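457aa long hypothetical protein (Pyrococcus horikoshii, PDB 2CSU) is of unknown function but combines a CoA binding domain of Rossmann type with two further domains of the CoA ligase family. Local coordinates at residues F76-L81 with V114-K119; A97-T102 with K107-E112; V188-L193 with E211-G216. All blocks are in the same frame, centred on the assembly; numbering follows the deposited sequence.

Contact 1 of 3, residues F76-L81 with V114-K119; sequences FVKDTL and VEIAHK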
loop_
_atom_site.group_PDB
_atom_site.type_symbol
_atom_site.label_atom_id
_atom_site.label_comp_id
_atom_site.label_asym_id
_atom_site.label_seq_id
_atom_site.Cartn_x
_atom_site.Cartn_y
_atom_site.Cartn_z
ATOM N N PHE A 76 -35.049 11.697 19.724
ATOM C CA PHE A 76 -36.153 11.532 18.781
ATOM C C PHE A 76 -36.208 10.183 18.065
ATOM O O PHE A 76 -37.211 9.865 17.425
ATOM C CB PHE A 76 -36.120 12.630 17.708
ATOM C CG PHE A 76 -36.208 14.025 18.255
ATOM C CD1 PHE A 76 -37.280 14.410 19.052
ATOM C CD2 PHE A 76 -35.218 14.956 17.976
ATOM C CE1 PHE A 76 -37.362 15.708 19.570
ATOM C CE2 PHE A 76 -35.290 16.245 18.485
ATOM C CZ PHE A 76 -36.370 16.622 19.288
ATOM N N VAL A 77 -35.147 9.392 18.169
ATOM C CA VAL A 77 -35.094 8.113 17.463
ATOM C C VAL A 77 -36.245 7.140 17.729
ATOM O O VAL A 77 -36.730 6.481 16.806
ATOM C CB VAL A 77 -33.742 7.409 17.724
ATOM C CG1 VAL A 77 -33.707 6.036 17.038
ATOM C CG2 VAL A 77 -32.618 8.281 17.212
ATOM N N LYS A 78 -36.702 7.053 18.970
ATOM C CA LYS A 78 -37.832 6.224 19.376
ATOM C C LYS A 78 -39.084 6.530 18.553
ATOM O O LYS A 78 -39.618 5.683 17.849
ATOM C CB LYS A 78 -38.110 6.476 20.859
ATOM C CG LYS A 78 -38.343 5.172 21.626
ATOM C CD LYS A 78 -39.292 5.349 22.811
ATOM C CE LYS A 78 -38.543 5.477 24.144
ATOM N NZ LYS A 78 -39.167 4.614 25.145
ATOM N N ASP A 79 -39.532 7.759 18.756
ATOM C CA ASP A 79 -40.746 8.207 18.096
ATOM C C ASP A 79 -40.632 8.183 16.570
ATOM O O ASP A 79 -41.619 7.956 15.875
ATOM C CB ASP A 79 -41.117 9.613 18.563
ATOM C CG ASP A 79 -42.431 10.081 17.976
ATOM O OD1 ASP A 79 -43.441 9.352 18.139
ATOM O OD2 ASP A 79 -42.452 11.169 17.354
ATOM N N THR A 80 -39.436 8.435 16.043
ATOM C CA THR A 80 -39.252 8.401 14.600
ATOM C C THR A 80 -39.376 6.954 14.142
ATOM O O THR A 80 -39.973 6.665 13.106
ATOM C CB THR A 80 -37.868 8.965 14.187
ATOM O OG1 THR A 80 -36.829 8.288 14.910
ATOM C CG2 THR A 80 -37.796 10.455 14.485
ATOM N N LEU A 81 -38.826 6.036 14.927
ATOM C CA LEU A 81 -38.910 4.624 14.586
ATOM C C LEU A 81 -40.365 4.177 14.550
ATOM O O LEU A 81 -40.774 3.472 13.634
ATOM C CB LEU A 81 -38.148 3.781 15.605
ATOM C CG LEU A 81 -38.162 2.275 15.345
ATOM C CD1 LEU A 81 -37.338 1.966 14.103
ATOM C CD2 LEU A 81 -37.573 1.540 16.542
ATOM N N VAL A 114 -35.354 -2.381 19.087
ATOM C CA VAL A 114 -35.484 -3.641 18.362
ATOM C C VAL A 114 -36.870 -4.235 18.596
ATOM O O VAL A 114 -37.516 -4.728 17.666
ATOM C CB VAL A 114 -34.384 -4.621 18.803
ATOM C CG1 VAL A 114 -34.578 -5.979 18.142
ATOM C CG2 VAL A 114 -33.023 -4.041 18.433
ATOM N N GLU A 115 -37.329 -4.161 19.840
ATOM C CA GLU A 115 -38.647 -4.661 20.199
ATOM C C GLU A 115 -39.715 -3.933 19.367
ATOM O O GLU A 115 -40.661 -4.546 18.868
ATOM C CB GLU A 115 -38.905 -4.439 21.697
ATOM C CG GLU A 115 -40.290 -4.900 22.158
ATOM C CD GLU A 115 -40.391 -5.053 23.667
ATOM O OE1 GLU A 115 -40.789 -4.084 24.355
ATOM O OE2 GLU A 115 -40.059 -6.150 24.163
ATOM N N ILE A 116 -39.561 -2.621 19.220
ATOM C CA ILE A 116 -40.523 -1.860 18.437
ATOM C C ILE A 116 -40.475 -2.313 16.986
ATOM O O ILE A 116 -41.509 -2.479 16.347
ATOM C CB ILE A 116 -40.241 -0.345 18.498
ATOM C CG1 ILE A 116 -40.566 0.191 19.895
ATOM C CG2 ILE A 116 -41.068 0.383 17.447
ATOM C CD1 ILE A 116 -40.357 1.704 20.047
ATOM N N ALA A 117 -39.272 -2.530 16.468
ATOM C CA ALA A 117 -39.137 -2.958 15.083
ATOM C C ALA A 117 -39.844 -4.278 14.844
ATOM O O ALA A 117 -40.605 -4.404 13.897
ATOM C CB ALA A 117 -37.667 -3.073 14.697
ATOM N N HIS A 118 -39.592 -5.259 15.702
ATOM C CA HIS A 118 -40.214 -6.569 15.543
ATOM C C HIS A 118 -41.739 -6.485 15.550
ATOM O O HIS A 118 -42.412 -7.247 14.855
ATOM C CB HIS A 118 -39.720 -7.529 16.639
ATOM C CG HIS A 118 -38.263 -7.867 16.528
ATOM N ND1 HIS A 118 -37.440 -7.321 15.566
ATOM C CD2 HIS A 118 -37.481 -8.695 17.264
ATOM C CE1 HIS A 118 -36.215 -7.799 15.710
ATOM N NE2 HIS A 118 -36.214 -8.635 16.733
ATOM N N LYS A 119 -42.281 -5.555 16.327
ATOM C CA LYS A 119 -43.722 -5.376 16.395
ATOM C C LYS A 119 -44.293 -4.932 15.050
ATOM O O LYS A 119 -45.352 -5.403 14.632
ATOM C CB LYS A 119 -44.090 -4.322 17.442
ATOM C CG LYS A 119 -45.535 -3.862 17.309
ATOM C CD LYS A 119 -45.922 -2.788 18.313
ATOM C CE LYS A 119 -47.396 -2.426 18.142
ATOM N NZ LYS A 119 -47.906 -1.516 19.208
#

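Contact 2 of 3, residues A97-T102 with K107-E112; sequences AGFGET and KREEKE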
loop_
_atom_site.group_PDB
_atom_site.type_symbol
_atom_site.label_atom_id
_atom_site.label_comp_id
_atom_site.label_asym_id
_atom_site.label_seq_id
_atom_site.Cartn_x
_atom_site.Cartn_y
_atom_site.Cartn_z
ATOM N N ALA A 97 -26.059 7.765 17.172
ATOM C CA ALA A 97 -25.388 7.112 18.286
ATOM C C ALA A 97 -26.019 7.504 19.623
ATOM O O ALA A 97 -26.989 8.243 19.698
ATOM C CB ALA A 97 -23.918 7.522 18.263
ATOM N N GLY A 98 -25.450 6.940 20.706
ATOM C CA GLY A 98 -25.953 7.258 22.036
ATOM C C GLY A 98 -26.734 6.087 22.634
ATOM O O GLY A 98 -27.519 6.231 23.567
ATOM N N PHE A 99 -26.524 4.898 22.038
ATOM C CA PHE A 99 -27.245 3.721 22.506
ATOM C C PHE A 99 -26.334 2.703 23.223
ATOM O O PHE A 99 -25.644 3.014 24.186
ATOM C CB PHE A 99 -27.968 3.089 21.310
ATOM C CG PHE A 99 -29.041 4.026 20.819
ATOM C CD1 PHE A 99 -30.266 4.080 21.476
ATOM C CD2 PHE A 99 -28.804 4.843 19.723
ATOM C CE1 PHE A 99 -31.248 4.959 21.037
ATOM C CE2 PHE A 99 -29.794 5.721 19.292
ATOM C CZ PHE A 99 -31.018 5.784 19.945
ATOM N N GLY A 100 -26.373 1.443 22.747
ATOM C CA GLY A 100 -25.747 0.354 23.508
ATOM C C GLY A 100 -24.225 0.490 23.629
ATOM O O GLY A 100 -23.560 -0.279 24.311
ATOM N N GLU A 101 -23.595 1.487 23.026
ATOM C CA GLU A 101 -22.151 1.637 23.168
ATOM C C GLU A 101 -21.803 2.505 24.373
ATOM O O GLU A 101 -20.650 2.547 24.805
ATOM C CB GLU A 101 -21.549 2.281 21.921
ATOM C CG GLU A 101 -21.872 3.765 21.795
ATOM C CD GLU A 101 -23.196 4.046 21.118
ATOM O OE1 GLU A 101 -24.063 3.139 21.066
ATOM O OE2 GLU A 101 -23.379 5.189 20.640
ATOM N N THR A 102 -22.802 3.195 24.912
ATOM C CA THR A 102 -22.579 4.078 26.046
ATOM C C THR A 102 -22.830 3.448 27.415
ATOM O O THR A 102 -22.542 4.067 28.436
ATOM C CB THR A 102 -23.450 5.330 25.936
ATOM O OG1 THR A 102 -24.826 4.962 26.109
ATOM C CG2 THR A 102 -23.260 5.994 24.570
ATOM N N LYS A 107 -28.103 0.279 26.304
ATOM C CA LYS A 107 -28.431 -1.060 25.832
ATOM C C LYS A 107 -29.927 -1.306 25.939
ATOM O O LYS A 107 -30.551 -1.815 25.011
ATOM C CB LYS A 107 -27.683 -2.128 26.646
ATOM C CG LYS A 107 -26.250 -2.392 26.198
ATOM C CD LYS A 107 -25.535 -3.365 27.156
ATOM C CE LYS A 107 -24.104 -3.691 26.704
ATOM N NZ LYS A 107 -23.178 -2.516 26.769
ATOM N N ARG A 108 -30.499 -0.937 27.079
ATOM C CA ARG A 108 -31.924 -1.118 27.315
ATOM C C ARG A 108 -32.747 -0.357 26.288
ATOM O O ARG A 108 -33.714 -0.892 25.737
ATOM C CB ARG A 108 -32.283 -0.666 28.737
ATOM C CG ARG A 108 -33.767 -0.709 29.055
ATOM C CD ARG A 108 -34.019 -0.759 30.559
ATOM N NE ARG A 108 -33.580 0.449 31.251
ATOM C CZ ARG A 108 -34.189 1.627 31.166
ATOM N NH1 ARG A 108 -35.274 1.772 30.417
ATOM N NH2 ARG A 108 -33.709 2.665 31.834
ATOM N N GLU A 109 -32.371 0.887 26.022
ATOM C CA GLU A 109 -33.098 1.675 25.040
ATOM C C GLU A 109 -32.959 0.988 23.691
ATOM O O GLU A 109 -33.906 0.922 22.903
ATOM C CB GLU A 109 -32.521 3.076 24.929
ATOM C CG GLU A 109 -32.751 3.950 26.129
ATOM C CD GLU A 109 -32.492 5.399 25.814
ATOM O OE1 GLU A 109 -32.159 6.165 26.742
ATOM O OE2 GLU A 109 -32.634 5.777 24.631
ATOM N N GLU A 110 -31.759 0.472 23.447
ATOM C CA GLU A 110 -31.464 -0.200 22.200
ATOM C C GLU A 110 -32.387 -1.387 22.009
ATOM O O GLU A 110 -32.970 -1.556 20.937
ATOM C CB GLU A 110 -29.996 -0.639 22.175
ATOM C CG GLU A 110 -29.582 -1.333 20.896
ATOM C CD GLU A 110 -28.093 -1.283 20.679
ATOM O OE1 GLU A 110 -27.585 -0.187 20.385
ATOM O OE2 GLU A 110 -27.426 -2.326 20.809
ATOM N N LYS A 111 -32.534 -2.196 23.056
ATOM C CA LYS A 111 -33.409 -3.363 22.990
ATOM C C LYS A 111 -34.845 -2.962 22.691
ATOM O O LYS A 111 -35.544 -3.648 21.953
ATOM C CB LYS A 111 -33.392 -4.140 24.310
ATOM C CG LYS A 111 -34.569 -5.105 24.421
ATOM C CD LYS A 111 -35.340 -4.927 25.721
ATOM C CE LYS A 111 -36.852 -5.073 25.485
ATOM N NZ LYS A 111 -37.578 -3.774 25.627
ATOM N N GLU A 112 -35.283 -1.864 23.295
ATOM C CA GLU A 112 -36.633 -1.373 23.092
ATOM C C GLU A 112 -36.813 -0.991 21.628
ATOM O O GLU A 112 -37.883 -1.215 21.062
ATOM C CB GLU A 112 -36.904 -0.175 24.020
ATOM C CG GLU A 112 -38.275 0.499 23.872
ATOM C CD GLU A 112 -39.447 -0.473 23.952
ATOM O OE1 GLU A 112 -39.354 -1.476 24.688
ATOM O OE2 GLU A 112 -40.476 -0.226 23.286
#

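Contact 3 of 3, residues V188-L193 with E211-G216; sequences VDFAEL and EGVRNG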
loop_
_atom_site.group_PDB
_atom_site.type_symbol
_atom_site.label_atom_id
_atom_site.label_comp_id
_atom_site.label_asym_id
_atom_site.label_seq_id
_atom_site.Cartn_x
_atom_site.Cartn_y
_atom_site.Cartn_z
ATOM N N VAL A 188 -30.235 -6.668 12.533
ATOM C CA VAL A 188 -29.582 -7.376 11.440
ATOM C C VAL A 188 -28.093 -7.577 11.735
ATOM O O VAL A 188 -27.380 -6.660 12.117
ATOM C CB VAL A 188 -29.757 -6.541 10.171
ATOM C CG1 VAL A 188 -29.042 -7.216 9.002
ATOM C CG2 VAL A 188 -31.233 -6.386 9.841
ATOM N N ASP A 189 -27.634 -8.835 11.587
ATOM C CA ASP A 189 -26.229 -9.116 11.883
ATOM C C ASP A 189 -25.498 -9.745 10.696
ATOM O O ASP A 189 -26.015 -9.837 9.591
ATOM C CB ASP A 189 -26.159 -10.041 13.101
ATOM C CG ASP A 189 -26.971 -11.304 12.840
ATOM O OD1 ASP A 189 -27.134 -11.653 11.672
ATOM O OD2 ASP A 189 -27.420 -11.924 13.800
ATOM N N PHE A 190 -24.262 -10.156 10.976
ATOM C CA PHE A 190 -23.417 -10.791 9.971
ATOM C C PHE A 190 -24.144 -11.966 9.319
ATOM O O PHE A 190 -24.233 -12.054 8.085
ATOM C CB PHE A 190 -22.126 -11.334 10.597
ATOM C CG PHE A 190 -21.151 -10.276 11.018
ATOM C CD1 PHE A 190 -20.627 -9.386 10.087
ATOM C CD2 PHE A 190 -20.737 -10.187 12.345
ATOM C CE1 PHE A 190 -19.698 -8.418 10.470
ATOM C CE2 PHE A 190 -19.816 -9.230 12.740
ATOM C CZ PHE A 190 -19.293 -8.339 11.802
ATOM N N ALA A 191 -24.658 -12.866 10.156
ATOM C CA ALA A 191 -25.346 -14.066 9.676
ATOM C C ALA A 191 -26.482 -13.777 8.701
ATOM O O ALA A 191 -26.552 -14.364 7.625
ATOM C CB ALA A 191 -25.882 -14.856 10.851
ATOM N N GLU A 192 -27.386 -12.890 9.097
ATOM C CA GLU A 192 -28.508 -12.558 8.248
ATOM C C GLU A 192 -28.012 -11.916 6.962
ATOM O O GLU A 192 -28.579 -12.143 5.897
ATOM C CB GLU A 192 -29.472 -11.629 8.981
ATOM C CG GLU A 192 -30.453 -12.372 9.899
ATOM C CD GLU A 192 -30.779 -11.597 11.168
ATOM O OE1 GLU A 192 -31.159 -10.411 11.066
ATOM O OE2 GLU A 192 -30.655 -12.175 12.273
ATOM N N LEU A 193 -26.952 -11.125 7.063
ATOM C CA LEU A 193 -26.408 -10.476 5.886
ATOM C C LEU A 193 -25.745 -11.497 4.961
ATOM O O LEU A 193 -25.910 -11.426 3.749
ATOM C CB LEU A 193 -25.425 -9.392 6.288
ATOM C CG LEU A 193 -26.083 -8.104 6.790
ATOM C CD1 LEU A 193 -24.993 -7.137 7.222
ATOM C CD2 LEU A 193 -26.952 -7.477 5.689
ATOM N N GLU A 211 -15.317 -7.554 15.005
ATOM C CA GLU A 211 -14.838 -7.216 16.328
ATOM C C GLU A 211 -15.395 -8.345 17.189
ATOM O O GLU A 211 -14.735 -8.817 18.110
ATOM C CB GLU A 211 -15.376 -5.853 16.761
ATOM C CG GLU A 211 -14.518 -4.709 16.246
ATOM C CD GLU A 211 -15.074 -3.346 16.585
ATOM O OE1 GLU A 211 -15.955 -3.259 17.464
ATOM O OE2 GLU A 211 -14.614 -2.357 15.977
ATOM N N GLY A 212 -16.598 -8.802 16.843
ATOM C CA GLY A 212 -17.144 -9.985 17.494
ATOM C C GLY A 212 -18.613 -10.206 17.125
ATOM O O GLY A 212 -19.376 -9.279 16.887
ATOM N N VAL A 213 -18.987 -11.496 17.039
ATOM C CA VAL A 213 -20.372 -11.828 16.733
ATOM C C VAL A 213 -21.155 -12.160 18.005
ATOM O O VAL A 213 -20.599 -12.438 19.059
ATOM C CB VAL A 213 -20.371 -13.036 15.796
ATOM C CG1 VAL A 213 -19.381 -12.810 14.656
ATOM C CG2 VAL A 213 -19.972 -14.282 16.562
ATOM N N ARG A 214 -22.494 -12.083 17.890
ATOM C CA ARG A 214 -23.328 -12.395 19.043
ATOM C C ARG A 214 -23.645 -13.890 19.117
ATOM O O ARG A 214 -23.388 -14.566 20.105
ATOM C CB ARG A 214 -24.625 -11.592 18.932
ATOM C CG ARG A 214 -24.564 -10.280 19.712
ATOM C CD ARG A 214 -25.271 -9.139 18.971
ATOM N NE ARG A 214 -25.404 -7.966 19.838
ATOM C CZ ARG A 214 -24.493 -6.987 19.694
ATOM N NH1 ARG A 214 -23.528 -7.104 18.797
ATOM N NH2 ARG A 214 -24.562 -5.902 20.468
ATOM N N ASN A 215 -24.264 -14.394 18.033
ATOM C CA ASN A 215 -24.588 -15.815 17.979
ATOM C C ASN A 215 -23.548 -16.595 17.170
ATOM O O ASN A 215 -23.729 -16.910 16.001
ATOM C CB ASN A 215 -25.967 -15.961 17.334
ATOM C CG ASN A 215 -26.595 -17.256 17.778
ATOM O OD1 ASN A 215 -25.983 -18.321 17.743
ATOM N ND2 ASN A 215 -27.863 -17.153 18.211
ATOM N N GLY A 216 -22.408 -16.872 17.831
ATOM C CA GLY A 216 -21.326 -17.571 17.147
ATOM C C GLY A 216 -21.814 -18.852 16.466
ATOM O O GLY A 216 -21.315 -19.260 15.426
#

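Contact 1 of 3, residues F76-L81 with V114-K119
With CG of Leu-81 anti to the backbone N (chi1 -180°), its isobutyl group extends off helix 74-87 toward helix 104-120, where Ile-116 answers with its branched CB. The chi1 of -70° in Ile-116 sets CG2 beside the carbonyl carbon and turns this methyl to the leucine, while CG1 takes the place beside the backbone N and carries CD1 on in an extended chain. The meeting is therefore one of branches: CD2 of Leu-81 lies 3.8 Å from CG2 of Ile-116 and equally near its CB, and CG of Leu-81 stands 4.1 Å from the same CG2. The leucine lies at a slant to the isoleucine, so neither runs along the full length of the other. CD2 of Leu-81 also reaches over the start of the next residue, 4.4 Å from Ala-117 N. At the more exposed margin the aliphatic part of Lys-78 adds a looser touch, its CG 4.3 Å from CD1 of Ile-116.

The two helical segments run almost parallel, their axes 10.5 Å apart at closest approach and 6° from alignment. They belong to consecutive beta-alpha-beta crossovers of the Rossmann-type domain, in which strands 67-70, 91-94 and 123-125 lie side by side. Beneath the helices, Leu-81 and Ala-117 both rest on Ile-124 of strand 123-125, and Leu-81 also touches Leu-113 and Met-122.

No hydrogen bond or salt bridge joins the segments. Cohesion across this modest interface comes from dispersion and the burial of Leu-81 and Ile-116, forces with little directional demand, so the near-parallel setting of the helices is not dictated by any polar link between the two segments.

Contact 2 of 3, residues A97-T102 with K107-E112
Glu-110 reaches back from helix 104-120 to the loop before it and takes the backbone N of Gly-100 on OE1, at 3.1 Å and with an N-H...O angle of 150°. The N-H comes from above the carboxylate, 63° out of its plane. Asn-184 ND2 gives a second bond to OE1, so this oxygen of a buried residue accepts two hydrogen bonds, and CB of Phe-99 lies 3.4 Å from it. An extended side chain, CG anti to the backbone N, carries the carboxylate there. Phe-99 is the apolar half of the tight region: its side chain packs on Pro-127 and Lys-74, and its CE1 is 3.9 Å from OE2 of Glu-109, ring and carboxylate planes nearly perpendicular. The other oxygen of Glu-109 is salt-bridged to Lys-74.

The loop joins strand 91-94 to helix 104-120 within a beta-alpha-beta unit of the Rossmann-type domain. A type I turn from Phe-99 to Thr-102 shapes it, with Phe-99 O accepting from both N and OG1 of Thr-102; Glu-101 OE2 takes Gly-98 N at 2.7 Å.

By contrast, the Lys-107 side is exposed and loose. Its side chain passes the CA of Gly-100 at 3.9 Å from CG, then bends at chi4 to offer NZ to Gly-100 O in a weak bond of 3.3 Å.

Contact 3 of 3, residues V188-L193 with E211-G216
The CD2-CE2 side of the Phe-190 ring is turned to residues 212-213. Gly-212 O sits at the edge, near the ring plane and 4.2 Å from CE2, while the CG1 methyl of Val-213 approaches obliquely, 3.7 Å from CD2 and 4.1 Å from CE2. The valine side chain is set roughly perpendicular to that of the phenylalanine. CG1 of Val-213 stands beside its own backbone N (chi1 -48°), which brings this methyl to the ring. Gln-157, Met-185 and Ile-155 also pack on the aromatic group.

The contact belongs to the flavodoxin-like domain. Helix 190-197 lies in the crossover from strand 175-181 to strand 205-210, which pass on either side of strand 152-156 in the sheet, and the loop that carries Val-213 leads on from 205-210 into helix 216-229. Both helices begin with a side-chain N-cap. Asp-189 OD1 takes Glu-192 N at 2.9 Å in an almost straight bond (179°), the N-H arriving nearly in line with the CG-OD1 bond; Asn-215 OD1 does the same service for Lys-218 N. Gln-157 OE1 accepts from the backbone N of both Glu-211 and Gly-212, two bonds to the loop just before Val-213.

In the fold
Contacts 1 and 2 are neighbours in the CoA binding domain, their centres about 12 Å apart. Both use helix 104-120, contact 2 its earlier turns and contact 1 its later ones, and they touch directly where Val-77 CB packs on Phe-99 CZ at 3.9 Å. Contact 3 belongs to the next domain, its centre about 17 Å from that of contact 2 and about 21 Å from that of contact 1; nearest atoms are about 5 and 7 Å away. Residues 184-188 connect the two regions: Asn-184 bonds to Glu-110, Val-114 touches Ala-186, His-118 touches Asp-187, and Val-188 bonds through its backbone to Ile-124.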